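Local coordinates for Glyco_hydro_cc domain-containing protein (Trichoderma gamsii, PDB 6UBD) that probably binds oligosaccharides related to beta-1,3-glucan, using the (beta/alpha)8-barrel scaffold of glycoside hydrolase family 128, subgroup VII, at residues M73-G78 against Q82-R87; M102-P107 against A116-N121; K150-L155 against N191-P196; I174-M179 against Q183-Y188; A241-L246 against S250-V255. All coordinates share one frame; numbering follows the deposited sequence.

Contact 1. Residues M73-G78 against Q82-R87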
# COMPACT_ATOMS: atom_id res chain seq x y z
N MET A 73 -7.20 -6.67 -1.01
CA MET A 73 -6.15 -6.85 -2.04
C MET A 73 -6.34 -8.21 -2.73
O MET A 73 -6.63 -9.18 -2.04
CB MET A 73 -4.73 -6.78 -1.42
CG MET A 73 -3.62 -6.99 -2.40
SD MET A 73 -1.93 -6.84 -1.77
CE MET A 73 -1.80 -5.12 -1.26
N LEU A 74 -6.08 -8.26 -4.04
CA LEU A 74 -5.71 -9.54 -4.71
C LEU A 74 -4.17 -9.53 -4.93
O LEU A 74 -3.69 -8.82 -5.77
CB LEU A 74 -6.46 -9.75 -6.03
CG LEU A 74 -6.02 -10.98 -6.82
CD1 LEU A 74 -6.20 -12.26 -6.01
CD2 LEU A 74 -6.83 -11.13 -8.09
N TRP A 75 -3.45 -10.28 -4.10
CA TRP A 75 -1.99 -10.17 -4.04
C TRP A 75 -1.32 -10.61 -5.36
O TRP A 75 -0.34 -9.95 -5.82
CB TRP A 75 -1.50 -10.97 -2.81
CG TRP A 75 -0.02 -10.88 -2.50
CD1 TRP A 75 0.58 -10.00 -1.61
CD2 TRP A 75 1.06 -11.73 -2.96
NE1 TRP A 75 1.93 -10.20 -1.54
CE2 TRP A 75 2.25 -11.27 -2.35
CE3 TRP A 75 1.15 -12.81 -3.88
CZ2 TRP A 75 3.49 -11.88 -2.57
CZ3 TRP A 75 2.37 -13.40 -4.10
CH2 TRP A 75 3.53 -12.94 -3.46
N GLY A 76 -1.75 -11.76 -5.91
CA GLY A 76 -1.10 -12.31 -7.09
C GLY A 76 -1.99 -13.26 -7.84
O GLY A 76 -3.22 -13.21 -7.75
N GLY A 77 -1.33 -14.18 -8.61
CA GLY A 77 -2.01 -15.17 -9.45
C GLY A 77 -2.07 -16.58 -8.90
O GLY A 77 -2.57 -17.44 -9.63
N GLY A 78 -1.62 -16.81 -7.67
CA GLY A 78 -1.78 -18.09 -7.02
C GLY A 78 -0.82 -19.19 -7.49
O GLY A 78 -1.01 -20.33 -7.06
N GLN A 82 2.66 -20.52 -1.14
CA GLN A 82 1.55 -21.11 -0.33
C GLN A 82 0.46 -20.08 -0.05
O GLN A 82 -0.75 -20.36 -0.23
CB GLN A 82 2.11 -21.78 0.92
CG GLN A 82 1.04 -22.56 1.71
CD GLN A 82 1.62 -23.49 2.78
OE1 GLN A 82 1.55 -24.72 2.67
NE2 GLN A 82 2.17 -22.90 3.85
N LYS A 83 0.86 -18.95 0.52
CA LYS A 83 -0.12 -17.87 0.86
C LYS A 83 -0.71 -17.25 -0.41
O LYS A 83 -1.91 -16.90 -0.43
CB LYS A 83 0.51 -16.79 1.74
CG LYS A 83 0.93 -17.28 3.14
CD LYS A 83 1.56 -16.20 4.09
CE LYS A 83 1.84 -16.74 5.48
NZ LYS A 83 3.05 -17.59 5.44
N ASP A 84 0.07 -17.16 -1.49
CA ASP A 84 -0.46 -16.64 -2.80
C ASP A 84 -1.68 -17.48 -3.20
O ASP A 84 -2.75 -16.94 -3.51
CB ASP A 84 0.67 -16.65 -3.80
CG ASP A 84 0.39 -16.10 -5.20
OD1 ASP A 84 -0.66 -15.41 -5.38
OD2 ASP A 84 1.29 -16.31 -6.08
N ALA A 85 -1.49 -18.81 -3.23
CA ALA A 85 -2.60 -19.70 -3.61
C ALA A 85 -3.81 -19.59 -2.66
O ALA A 85 -4.96 -19.57 -3.10
CB ALA A 85 -2.11 -21.14 -3.75
N GLN A 86 -3.56 -19.53 -1.36
CA GLN A 86 -4.66 -19.40 -0.36
C GLN A 86 -5.43 -18.08 -0.62
O GLN A 86 -6.67 -18.05 -0.59
CB GLN A 86 -4.08 -19.41 1.07
CG GLN A 86 -3.61 -20.79 1.51
CD GLN A 86 -2.95 -20.76 2.87
OE1 GLN A 86 -2.80 -19.69 3.48
NE2 GLN A 86 -2.45 -21.91 3.32
N ARG A 87 -4.70 -16.99 -0.87
CA ARG A 87 -5.34 -15.65 -1.08
C ARG A 87 -6.13 -15.62 -2.36
O ARG A 87 -7.22 -15.02 -2.40
CB ARG A 87 -4.27 -14.57 -1.03
CG ARG A 87 -3.63 -14.39 0.35
CD ARG A 87 -2.38 -13.53 0.33
NE ARG A 87 -1.84 -13.37 1.65
CZ ARG A 87 -0.75 -12.70 1.98
NH1 ARG A 87 -0.05 -12.09 1.05
NH2 ARG A 87 -0.38 -12.59 3.25
O HOH W 1 -2.85 -14.00 -4.39
O HOH W 2 1.48 -14.54 -8.07
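Asp-84 is where helix segment 82-87 first meets the loop 73-78, and its carboxylate holds three successive glycine amides. OD1 of Asp-84 accepts directly from Gly-78 N at 2.9 Å, the donor coming from above the carboxylate plane with a bent N-H...O angle of 144°. The other two amides are reached through water: one molecule links Gly-76 N to OD1, and a second links Gly-77 N to OD2. OD2 also takes the amide of Asn-80, so the whole turn wraps round one buried acid. With CG anti to the backbone N (chi1 -177°), the carboxylate reaches the rim of the Trp-75 indole as well. There Asp-84 CG lies 3.5 Å from Trp-75 CZ3, and the two planes are 65° apart. Next along, Ala-85 brushes the loop with its methyl, CB to Gly-78 O 3.6 Å. Arg-87, nearly one turn after Asp-84, sends an extended side chain over one indole face. Its NH1 comes within 3.4 Å of Trp-75 CD1, a cation-pi contact made with the edge of a steeply tilted guanidinium. This loop leads from strand 69-73 into helix 82-92. Leu-74 packs on Leu-88 and Phe-91 of that helix, Asp-113 receives the amides of Lys-83 and Asp-84, and Trp-75 pairs through its backbone with Asn-105, beyond the neighbouring parallel strand 100-102.

Contact 2. Residues M102-P107 against A116-N121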
# COMPACT_ATOMS: atom_id res chain seq x y z
N MET A 102 -7.38 -3.26 -4.03
CA MET A 102 -6.11 -3.06 -4.72
C MET A 102 -5.71 -4.30 -5.54
O MET A 102 -5.88 -5.46 -5.07
CB MET A 102 -4.98 -2.76 -3.70
CG MET A 102 -5.21 -1.54 -2.79
SD MET A 102 -4.04 -1.31 -1.49
CE MET A 102 -4.38 -2.69 -0.40
N GLY A 103 -5.01 -4.06 -6.66
CA GLY A 103 -4.41 -5.13 -7.44
C GLY A 103 -3.05 -5.61 -6.94
O GLY A 103 -2.69 -5.40 -5.72
N PHE A 104 -2.31 -6.26 -7.81
CA PHE A 104 -1.21 -7.18 -7.43
C PHE A 104 -0.09 -6.44 -6.66
O PHE A 104 0.25 -5.30 -7.00
CB PHE A 104 -0.65 -7.92 -8.63
CG PHE A 104 -1.73 -8.33 -9.61
CD1 PHE A 104 -2.72 -9.27 -9.28
CD2 PHE A 104 -1.84 -7.70 -10.84
CE1 PHE A 104 -3.78 -9.56 -10.15
CE2 PHE A 104 -2.91 -7.97 -11.69
CZ PHE A 104 -3.86 -8.88 -11.34
N ASN A 105 0.51 -7.23 -5.75
CA ASN A 105 1.66 -6.70 -4.96
C ASN A 105 3.00 -7.00 -5.66
O ASN A 105 3.46 -8.14 -5.54
CB ASN A 105 1.55 -7.25 -3.54
CG ASN A 105 2.59 -6.65 -2.59
OD1 ASN A 105 2.35 -5.50 -2.17
ND2 ASN A 105 3.74 -7.30 -2.44
N GLU A 106 3.58 -6.00 -6.32
CA GLU A 106 4.96 -6.13 -6.88
C GLU A 106 5.04 -7.30 -7.89
O GLU A 106 5.88 -8.18 -7.79
CB GLU A 106 5.98 -6.28 -5.73
CG GLU A 106 6.00 -5.02 -4.80
CD GLU A 106 7.09 -5.04 -3.75
OE1 GLU A 106 7.70 -6.12 -3.54
OE2 GLU A 106 7.30 -3.96 -3.10
N PRO A 107 4.22 -7.27 -8.97
CA PRO A 107 4.31 -8.30 -10.03
C PRO A 107 5.67 -8.27 -10.72
O PRO A 107 6.02 -9.28 -11.37
CB PRO A 107 3.12 -7.95 -10.92
CG PRO A 107 3.00 -6.44 -10.82
CD PRO A 107 3.26 -6.20 -9.34
N ALA A 116 4.64 -10.71 -6.26
CA ALA A 116 3.73 -11.54 -7.06
C ALA A 116 4.42 -12.26 -8.24
O ALA A 116 3.94 -13.39 -8.60
CB ALA A 116 2.56 -10.71 -7.54
N ASP A 117 5.44 -11.70 -8.90
CA ASP A 117 6.15 -12.39 -10.01
C ASP A 117 5.19 -12.93 -11.11
O ASP A 117 5.21 -14.16 -11.39
CB ASP A 117 7.05 -13.51 -9.46
CG ASP A 117 8.19 -13.92 -10.38
OD1 ASP A 117 8.40 -13.19 -11.35
OD2 ASP A 117 8.77 -15.01 -10.11
N ILE A 118 4.43 -12.00 -11.71
CA ILE A 118 3.57 -12.41 -12.86
C ILE A 118 3.84 -11.45 -14.02
O ILE A 118 4.04 -10.22 -13.78
CB ILE A 118 2.06 -12.48 -12.51
CG1 ILE A 118 1.49 -11.19 -11.89
CG2 ILE A 118 1.80 -13.72 -11.62
CD1 ILE A 118 -0.04 -11.22 -11.72
N ASP A 119 3.70 -11.96 -15.25
CA ASP A 119 3.85 -11.08 -16.42
C ASP A 119 2.58 -10.24 -16.66
O ASP A 119 1.53 -10.48 -16.06
CB ASP A 119 4.34 -11.84 -17.63
CG ASP A 119 3.43 -12.92 -18.14
OD1 ASP A 119 2.23 -12.86 -17.87
OD2 ASP A 119 3.91 -13.73 -18.97
N VAL A 120 2.70 -9.28 -17.57
CA VAL A 120 1.59 -8.36 -17.91
C VAL A 120 0.40 -9.14 -18.45
O VAL A 120 -0.76 -8.90 -18.04
CB VAL A 120 2.01 -7.24 -18.85
CG1 VAL A 120 0.82 -6.53 -19.50
CG2 VAL A 120 2.88 -6.26 -18.09
N ASN A 121 0.63 -10.14 -19.34
CA ASN A 121 -0.45 -10.94 -19.92
C ASN A 121 -1.25 -11.62 -18.79
O ASN A 121 -2.51 -11.63 -18.82
CB ASN A 121 0.16 -11.94 -20.91
CG ASN A 121 -0.81 -12.92 -21.51
OD1 ASN A 121 -1.65 -12.44 -22.20
ND2 ASN A 121 -0.68 -14.20 -21.16
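Ile-118 stands its terminal methyl over the middle of the Phe-104 ring, the two side chains crossing at about a right angle. The CH-pi contact is nearly head-on: Ile-118 CD1 is 4.0 Å from the ring centroid and 12° off its normal. CG1 of Ile-118 takes the crowded position between backbone N and carbonyl carbon (chi1 54°), which also lays it against the proline ring, CG1 to Pro-107 CB 3.8 Å. Ala-116 points its methyl inward, with CB 4.4 Å from Phe-104 CB and 3.9 Å from Pro-107 CA. The loop carrying Phe-104 and Pro-107 runs on from strand 100-102 through Asn-105 and Glu-106, a sequence reminiscent of the Asn-Glu-Pro stretch in the active-site cleft of clan A glycosidases. Two backbone bonds tie it to 116-121. Ala-116 N donates to Asn-105 O at 2.9 Å, and Ile-118 N reaches a lone pair of Pro-107 O at 3.2 Å, less straight at 136°. Glu-106 turns its carboxylate away from the apolar cluster, OE2 to His-173 and OE1 to Ser-115. Beyond Ile-118, whose carbonyl O accepts from the indole N-H of Trp-154, Asp-119 serves as N-cap of helix 120-136.

Contact 3. Residues K150-L155 against N191-P196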
# COMPACT_ATOMS: atom_id res chain seq x y z
N LYS A 150 9.90 4.51 -9.33
CA LYS A 150 9.91 5.40 -10.52
C LYS A 150 10.62 4.78 -11.75
O LYS A 150 10.43 5.37 -12.85
CB LYS A 150 10.54 6.74 -10.20
CG LYS A 150 12.05 6.67 -9.96
CD LYS A 150 12.77 7.98 -9.59
CE LYS A 150 14.33 7.91 -9.60
NZ LYS A 150 14.99 7.35 -10.87
N ASP A 151 11.31 3.65 -11.59
CA ASP A 151 11.98 2.99 -12.73
C ASP A 151 11.08 1.93 -13.39
O ASP A 151 11.61 1.17 -14.25
CB ASP A 151 13.31 2.42 -12.23
CG ASP A 151 14.29 3.44 -11.65
OD1 ASP A 151 14.27 4.58 -12.14
OD2 ASP A 151 15.00 3.05 -10.71
N GLU A 152 9.81 1.80 -13.03
CA GLU A 152 8.95 0.75 -13.56
C GLU A 152 8.78 0.84 -15.10
O GLU A 152 8.67 1.91 -15.66
CB GLU A 152 7.58 0.81 -12.89
CG GLU A 152 6.75 2.02 -13.25
CD GLU A 152 5.89 1.93 -14.53
OE1 GLU A 152 5.66 0.77 -15.04
OE2 GLU A 152 5.46 3.01 -15.00
N SER A 153 8.62 -0.37 -15.65
CA SER A 153 8.07 -0.57 -17.02
C SER A 153 6.84 -1.48 -16.99
O SER A 153 6.12 -1.49 -18.02
CB SER A 153 9.12 -1.03 -17.97
OG SER A 153 9.61 -2.32 -17.57
N TRP A 154 6.57 -2.29 -15.99
CA TRP A 154 5.44 -3.25 -16.03
C TRP A 154 4.10 -2.50 -16.09
O TRP A 154 3.22 -2.93 -16.87
CB TRP A 154 5.60 -4.19 -14.77
CG TRP A 154 4.68 -5.37 -14.69
CD1 TRP A 154 5.08 -6.67 -14.84
CD2 TRP A 154 3.27 -5.42 -14.36
NE1 TRP A 154 4.02 -7.53 -14.65
CE2 TRP A 154 2.91 -6.79 -14.36
CE3 TRP A 154 2.25 -4.49 -14.05
CZ2 TRP A 154 1.61 -7.24 -14.14
CZ3 TRP A 154 0.96 -4.91 -13.82
CH2 TRP A 154 0.65 -6.29 -13.85
N LEU A 155 3.88 -1.50 -15.20
CA LEU A 155 2.58 -0.83 -15.13
C LEU A 155 2.40 -0.04 -16.44
O LEU A 155 1.25 0.09 -16.89
CB LEU A 155 2.53 0.06 -13.89
CG LEU A 155 1.12 0.59 -13.57
CD1 LEU A 155 0.15 -0.56 -13.23
CD2 LEU A 155 1.15 1.57 -12.42
N ASN A 191 2.73 12.33 -13.08
CA ASN A 191 2.97 12.77 -14.46
C ASN A 191 2.60 11.68 -15.48
O ASN A 191 2.00 11.99 -16.56
CB ASN A 191 4.41 13.23 -14.70
CG ASN A 191 4.79 14.53 -14.05
OD1 ASN A 191 5.97 14.74 -13.79
ND2 ASN A 191 3.82 15.40 -13.85
N THR A 192 2.92 10.41 -15.14
CA THR A 192 2.73 9.28 -16.08
C THR A 192 1.24 8.82 -16.14
O THR A 192 0.73 8.56 -17.24
CB THR A 192 3.67 8.13 -15.71
OG1 THR A 192 5.04 8.59 -15.72
CG2 THR A 192 3.51 7.01 -16.72
N TYR A 193 0.55 8.74 -14.98
CA TYR A 193 -0.81 8.13 -14.92
C TYR A 193 -1.91 9.13 -14.65
O TYR A 193 -3.09 8.81 -14.88
CB TYR A 193 -0.81 6.88 -14.03
CG TYR A 193 0.19 5.84 -14.48
CD1 TYR A 193 -0.09 4.98 -15.55
CD2 TYR A 193 1.43 5.69 -13.84
CE1 TYR A 193 0.86 4.09 -16.01
CE2 TYR A 193 2.38 4.78 -14.29
CZ TYR A 193 2.08 3.97 -15.38
OH TYR A 193 2.98 3.08 -15.87
N GLN A 194 -1.60 10.29 -14.05
CA GLN A 194 -2.60 11.39 -14.03
C GLN A 194 -3.83 11.04 -13.17
O GLN A 194 -4.91 11.59 -13.42
CB GLN A 194 -2.94 11.82 -15.47
CG GLN A 194 -1.71 12.40 -16.17
CD GLN A 194 -1.53 13.89 -16.01
OE1 GLN A 194 -2.43 14.71 -16.28
NE2 GLN A 194 -0.38 14.30 -15.49
N LYS A 195 -3.65 10.16 -12.17
CA LYS A 195 -4.68 9.76 -11.22
C LYS A 195 -4.16 9.98 -9.79
O LYS A 195 -2.96 9.92 -9.53
CB LYS A 195 -5.09 8.30 -11.45
CG LYS A 195 -5.79 8.07 -12.80
CD LYS A 195 -6.11 6.62 -13.16
CE LYS A 195 -6.87 6.47 -14.45
NZ LYS A 195 -7.08 5.02 -14.85
N PRO A 196 -5.10 10.12 -8.83
CA PRO A 196 -4.65 10.23 -7.43
C PRO A 196 -3.81 9.02 -6.98
O PRO A 196 -4.02 7.86 -7.48
CB PRO A 196 -5.97 10.31 -6.64
CG PRO A 196 -6.96 10.84 -7.65
CD PRO A 196 -6.56 10.24 -8.95
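Tyr-193 drives its hydroxyl into the carboxylate of Glu-152, OH donating to OE2 over a short 2.6 Å. The two side chains come from opposite directions. OE2 lies in the plane of the phenol ring, at its edge, whereas the hydroxyl meets the carboxylate from 36° above the carboxylate's own plane. Leu-155 CD2 sits over one ring face, 3.9 Å from Tyr-193 CE2, in a CH-pi contact offset toward the rim; the opposite face carries CG2 of Thr-192. The contact thereby joins the last turn of helix 179-193 to the start of helix 154-159, two outer helices on either side of strand 170-176 in the chain of a (beta/alpha)8 barrel. Glu-152 bends at chi2 (86°), bringing its carboxylate over the helix start, where OE1 accepts from Lys-156 N and, weakly, from Leu-155 N at 2.9 Å. OE2 has a second hydroxyl partner in Tyr-188, one turn before Thr-192. Two hydroxyls and the amides of a helix start would be expected to favour the charged form of this buried acid. Farther out, Tyr-189 packs against both Glu-152 and Leu-155, and Trp-167 adds to the cover on Leu-155.

Contact 4. Residues I174-M179 against Q183-Y188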
# COMPACT_ATOMS: atom_id res chain seq x y z
N ILE A 174 7.02 3.29 -1.72
CA ILE A 174 8.18 4.24 -1.61
C ILE A 174 9.21 3.71 -0.59
O ILE A 174 8.90 3.64 0.63
CB ILE A 174 7.63 5.62 -1.24
CG1 ILE A 174 6.71 6.19 -2.33
CG2 ILE A 174 8.85 6.57 -1.03
CD1 ILE A 174 6.18 7.60 -2.12
N PHE A 175 10.32 3.26 -1.12
CA PHE A 175 11.47 2.74 -0.34
C PHE A 175 12.64 3.60 -0.77
O PHE A 175 13.29 3.35 -1.77
CB PHE A 175 11.69 1.25 -0.58
CG PHE A 175 10.50 0.40 -0.23
CD1 PHE A 175 10.02 0.35 1.07
CD2 PHE A 175 9.93 -0.43 -1.18
CE1 PHE A 175 8.97 -0.46 1.39
CE2 PHE A 175 8.83 -1.22 -0.86
CZ PHE A 175 8.32 -1.21 0.43
N LYS A 176 12.92 4.67 0.02
CA LYS A 176 13.92 5.73 -0.31
C LYS A 176 14.53 6.25 1.00
O LYS A 176 13.95 6.03 2.08
CB LYS A 176 13.28 6.91 -1.06
CG LYS A 176 12.66 6.58 -2.43
CD LYS A 176 13.75 6.25 -3.49
CE LYS A 176 13.20 5.87 -4.84
NZ LYS A 176 14.29 5.55 -5.78
N SER A 177 15.68 6.89 0.91
CA SER A 177 16.47 7.30 2.10
C SER A 177 16.31 8.78 2.36
O SER A 177 16.85 9.22 3.40
CB SER A 177 17.89 6.89 2.02
OG SER A 177 18.50 7.50 0.91
N ASP A 178 15.66 9.58 1.52
CA ASP A 178 15.56 11.04 1.67
C ASP A 178 14.28 11.53 0.98
O ASP A 178 13.60 10.79 0.23
CB ASP A 178 16.82 11.76 1.20
CG ASP A 178 17.15 11.63 -0.28
OD1 ASP A 178 16.30 11.21 -1.08
OD2 ASP A 178 18.29 12.00 -0.59
N MET A 179 13.92 12.79 1.19
CA MET A 179 12.66 13.34 0.64
C MET A 179 12.83 13.66 -0.84
O MET A 179 11.80 13.66 -1.55
CB MET A 179 12.24 14.62 1.38
CG MET A 179 11.73 14.40 2.79
SD MET A 179 10.46 13.13 3.05
CE MET A 179 11.45 11.77 3.71
N GLN A 183 9.84 12.42 -3.37
CA GLN A 183 9.20 13.38 -4.31
C GLN A 183 9.36 12.85 -5.73
O GLN A 183 8.45 13.04 -6.56
CB GLN A 183 9.76 14.80 -4.18
CG GLN A 183 9.02 15.88 -4.97
CD GLN A 183 7.60 16.08 -4.48
OE1 GLN A 183 7.41 16.23 -3.26
NE2 GLN A 183 6.62 16.06 -5.38
N ALA A 184 10.47 12.24 -6.07
CA ALA A 184 10.68 11.77 -7.46
C ALA A 184 9.70 10.63 -7.78
O ALA A 184 9.18 10.49 -8.93
CB ALA A 184 12.10 11.30 -7.62
N ASP A 185 9.38 9.77 -6.81
CA ASP A 185 8.36 8.72 -7.01
C ASP A 185 7.00 9.36 -7.22
O ASP A 185 6.23 8.95 -8.16
CB ASP A 185 8.29 7.78 -5.81
CG ASP A 185 9.35 6.69 -5.73
OD1 ASP A 185 10.11 6.47 -6.73
OD2 ASP A 185 9.40 5.98 -4.63
N ILE A 186 6.62 10.31 -6.37
CA ILE A 186 5.29 10.97 -6.53
C ILE A 186 5.19 11.62 -7.92
O ILE A 186 4.15 11.46 -8.62
CB ILE A 186 5.11 12.01 -5.40
CG1 ILE A 186 4.88 11.32 -4.04
CG2 ILE A 186 3.96 12.96 -5.69
CD1 ILE A 186 5.01 12.24 -2.84
N ASP A 187 6.18 12.38 -8.30
CA ASP A 187 6.13 13.11 -9.58
C ASP A 187 6.04 12.15 -10.77
O ASP A 187 5.25 12.39 -11.72
CB ASP A 187 7.31 14.07 -9.74
CG ASP A 187 7.39 15.23 -8.78
OD1 ASP A 187 6.38 15.62 -8.26
OD2 ASP A 187 8.51 15.81 -8.60
N TYR A 188 6.83 11.07 -10.74
CA TYR A 188 6.77 10.08 -11.82
C TYR A 188 5.34 9.52 -11.97
O TYR A 188 4.80 9.47 -13.10
CB TYR A 188 7.75 8.92 -11.61
CG TYR A 188 7.63 7.86 -12.67
CD1 TYR A 188 8.16 8.00 -13.96
CD2 TYR A 188 6.84 6.72 -12.44
CE1 TYR A 188 7.94 7.07 -14.95
CE2 TYR A 188 6.60 5.81 -13.45
CZ TYR A 188 7.22 5.94 -14.69
OH TYR A 188 6.95 5.07 -15.72
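The carboxylate of Asp-185 meets two strand side chains: Ile-174 at its OD2 end, with CG1 close to the carboxylate plane, and the Lys-176 tail, whose CE stands clearly out of that plane. OD2 rests on the isoleucine branches, 3.5 Å from Ile-174 CG1 and 3.7 Å from Ile-174 CG2, while the lysine tail crosses obliquely with CE about as close to one oxygen as to the other (Lys-176 CE to Asp-185 OD1 3.7 Å). The charged ends do not pair: Lys-176 NZ stays 4.4 Å from Asp-185 OD1 and makes its salt bridge with Asp-207, and OD1 takes a weak bond from Lys-150 N. A second flat group, the amide of Gln-183, bonds within the helix, keeping Asp-187 OD1 in its own plane yet meeting that carboxylate from above. Strand 174-176 and helix 183-188 run roughly antiparallel, at 145° with axes 9.4 Å apart, as the first two elements of the right-handed beta-alpha-beta unit that continues into strand 197-206. Ile-174 CD1 extends the packing to Ile-186 CG1 at 4.4 Å. Gln-183 N donates to Met-179 O over 2.9 Å, the i to i+4 bond that opens helix 179-193. Asp-178 caps this start through OD1 to Gly-181 N, and Leu-230 of helix 217-233 lies against both Gln-183 and Ile-186.

Contact 5. Residues A241-L246 against S250-V255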
# COMPACT_ATOMS: atom_id res chain seq x y z
N ALA A 241 0.45 4.51 3.97
CA ALA A 241 0.45 3.40 4.93
C ALA A 241 1.89 2.93 5.26
O ALA A 241 2.65 2.48 4.41
CB ALA A 241 -0.36 2.23 4.41
N TYR A 242 2.25 3.04 6.57
CA TYR A 242 3.53 2.53 7.14
C TYR A 242 3.52 0.98 7.11
O TYR A 242 2.57 0.44 7.67
CB TYR A 242 3.62 3.09 8.58
CG TYR A 242 4.91 2.87 9.36
CD1 TYR A 242 5.40 1.60 9.60
CD2 TYR A 242 5.62 3.96 9.87
CE1 TYR A 242 6.57 1.41 10.33
CE2 TYR A 242 6.76 3.79 10.64
CZ TYR A 242 7.23 2.52 10.89
OH TYR A 242 8.42 2.42 11.63
N THR A 243 4.53 0.34 6.52
CA THR A 243 4.58 -1.13 6.44
C THR A 243 5.32 -1.75 7.64
O THR A 243 6.37 -1.22 8.08
CB THR A 243 5.17 -1.57 5.10
OG1 THR A 243 5.02 -3.02 5.10
CG2 THR A 243 6.61 -1.22 4.85
N ASP A 244 4.89 -2.90 8.08
CA ASP A 244 5.60 -3.73 9.06
C ASP A 244 6.14 -5.02 8.42
O ASP A 244 6.46 -5.98 9.14
CB ASP A 244 4.73 -4.00 10.27
CG ASP A 244 3.50 -4.85 10.03
OD1 ASP A 244 3.33 -5.39 8.93
OD2 ASP A 244 2.70 -4.94 10.98
N GLY A 245 6.18 -5.12 7.08
CA GLY A 245 6.68 -6.33 6.42
C GLY A 245 8.12 -6.65 6.79
O GLY A 245 8.91 -5.81 7.23
N LEU A 246 8.51 -7.90 6.61
CA LEU A 246 9.84 -8.36 7.00
C LEU A 246 10.84 -7.96 5.92
O LEU A 246 10.50 -7.42 4.83
CB LEU A 246 9.80 -9.87 7.27
CG LEU A 246 8.90 -10.33 8.42
CD1 LEU A 246 9.08 -11.83 8.66
CD2 LEU A 246 9.17 -9.54 9.70
N SER A 250 16.08 -4.30 11.82
CA SER A 250 15.62 -4.40 13.21
C SER A 250 15.09 -3.05 13.76
O SER A 250 14.45 -3.06 14.83
CB SER A 250 16.71 -4.94 14.09
OG SER A 250 17.73 -3.98 14.24
N VAL A 251 15.36 -1.94 13.06
CA VAL A 251 15.04 -0.58 13.59
C VAL A 251 13.68 -0.07 13.03
O VAL A 251 12.89 0.49 13.85
CB VAL A 251 16.21 0.37 13.29
CG1 VAL A 251 15.98 1.71 13.97
CG2 VAL A 251 17.54 -0.23 13.78
N TRP A 252 13.39 -0.30 11.76
CA TRP A 252 12.10 0.11 11.16
C TRP A 252 10.88 -0.54 11.82
O TRP A 252 9.82 0.13 11.91
CB TRP A 252 12.16 -0.18 9.63
CG TRP A 252 10.92 0.29 8.94
CD1 TRP A 252 9.82 -0.48 8.60
CD2 TRP A 252 10.54 1.64 8.65
NE1 TRP A 252 8.83 0.33 8.15
CE2 TRP A 252 9.20 1.64 8.21
CE3 TRP A 252 11.19 2.87 8.79
CZ2 TRP A 252 8.54 2.82 7.86
CZ3 TRP A 252 10.55 4.04 8.46
CH2 TRP A 252 9.21 4.02 8.01
N PRO A 253 10.92 -1.80 12.28
CA PRO A 253 9.68 -2.41 12.80
C PRO A 253 8.99 -1.53 13.84
O PRO A 253 9.66 -1.02 14.75
CB PRO A 253 10.12 -3.75 13.44
CG PRO A 253 11.26 -4.12 12.57
CD PRO A 253 12.00 -2.82 12.25
N PRO A 254 7.64 -1.32 13.74
CA PRO A 254 6.99 -0.35 14.64
C PRO A 254 6.69 -0.93 16.04
O PRO A 254 6.19 -0.11 16.86
CB PRO A 254 5.72 -0.02 13.86
CG PRO A 254 5.43 -1.30 13.10
CD PRO A 254 6.78 -1.81 12.65
N VAL A 255 6.98 -2.20 16.31
CA VAL A 255 6.74 -2.85 17.63
C VAL A 255 8.05 -3.53 18.07
O VAL A 255 8.72 -4.18 17.26
CB VAL A 255 5.60 -3.89 17.57
CG1 VAL A 255 5.33 -4.47 18.96
CG2 VAL A 255 4.32 -3.30 17.04
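Tyr-242 and Trp-252 lie face on face, and this pair is the dense half of the contact. The phenol ring and the six-membered ring of the indole form an offset stack, centroids 4.2 Å apart and planes only 16° from parallel, with Tyr-242 CZ 3.3 Å from Trp-252 CZ2. Both polar atoms of the pair are used across the contact. Tyr-242 OH donates to Trp-252 O at 2.7 Å, in the carbonyl plane, and Trp-252 NE1 donates at 2.9 Å to Thr-243 O, which lies near the plane of the indole. Each ring is therefore bonded to the other segment's backbone as well as stacked, which fixes its rotation. With chi1 near 180° in both, the two side chains reach toward each other from opposite directions. Pro-254 closes in obliquely from the other side of the phenol plane, Tyr-242 CE1 to Pro-254 CB 3.9 Å. Packing thins toward the surface. Partly exposed Asp-244 touches the proline ring through its CB, 3.8 Å from Pro-254 CD, and hands its OD2 to Thr-41. Between these halves Thr-243 OG1 accepts from Gly-245 N in an ST turn, bending the chain as it leaves strand 237-243. That strand, parallel to 35-38 and 197-206, closes the (beta/alpha)8 barrel, and the contact folds the loop back over its C-terminal end, the side that carries the cleft in glycosidases of this fold.

Contacts 3, 4 and 5 are buried, while contacts 1 and 2 are partly buried loops at the ends of adjacent parallel strands, joined to each other by backbone bonds. Contacts 3 and 4 share helix 179-193, with contact 4 nested inside the chain loop closed by contact 3, and the two meet at one glutamate. Contact 2 touches contact 3 as well, and contacts 4 and 5 graze each other where Phe-175 meets Thr-243. Chemistry follows place: a buried acid with bridging waters and a cation-pi contact in the partly buried contact 1, methyl on ring in contact 2, acids among hydroxyls or aliphatic chains in 3 and 4, stacked aromatics in 5.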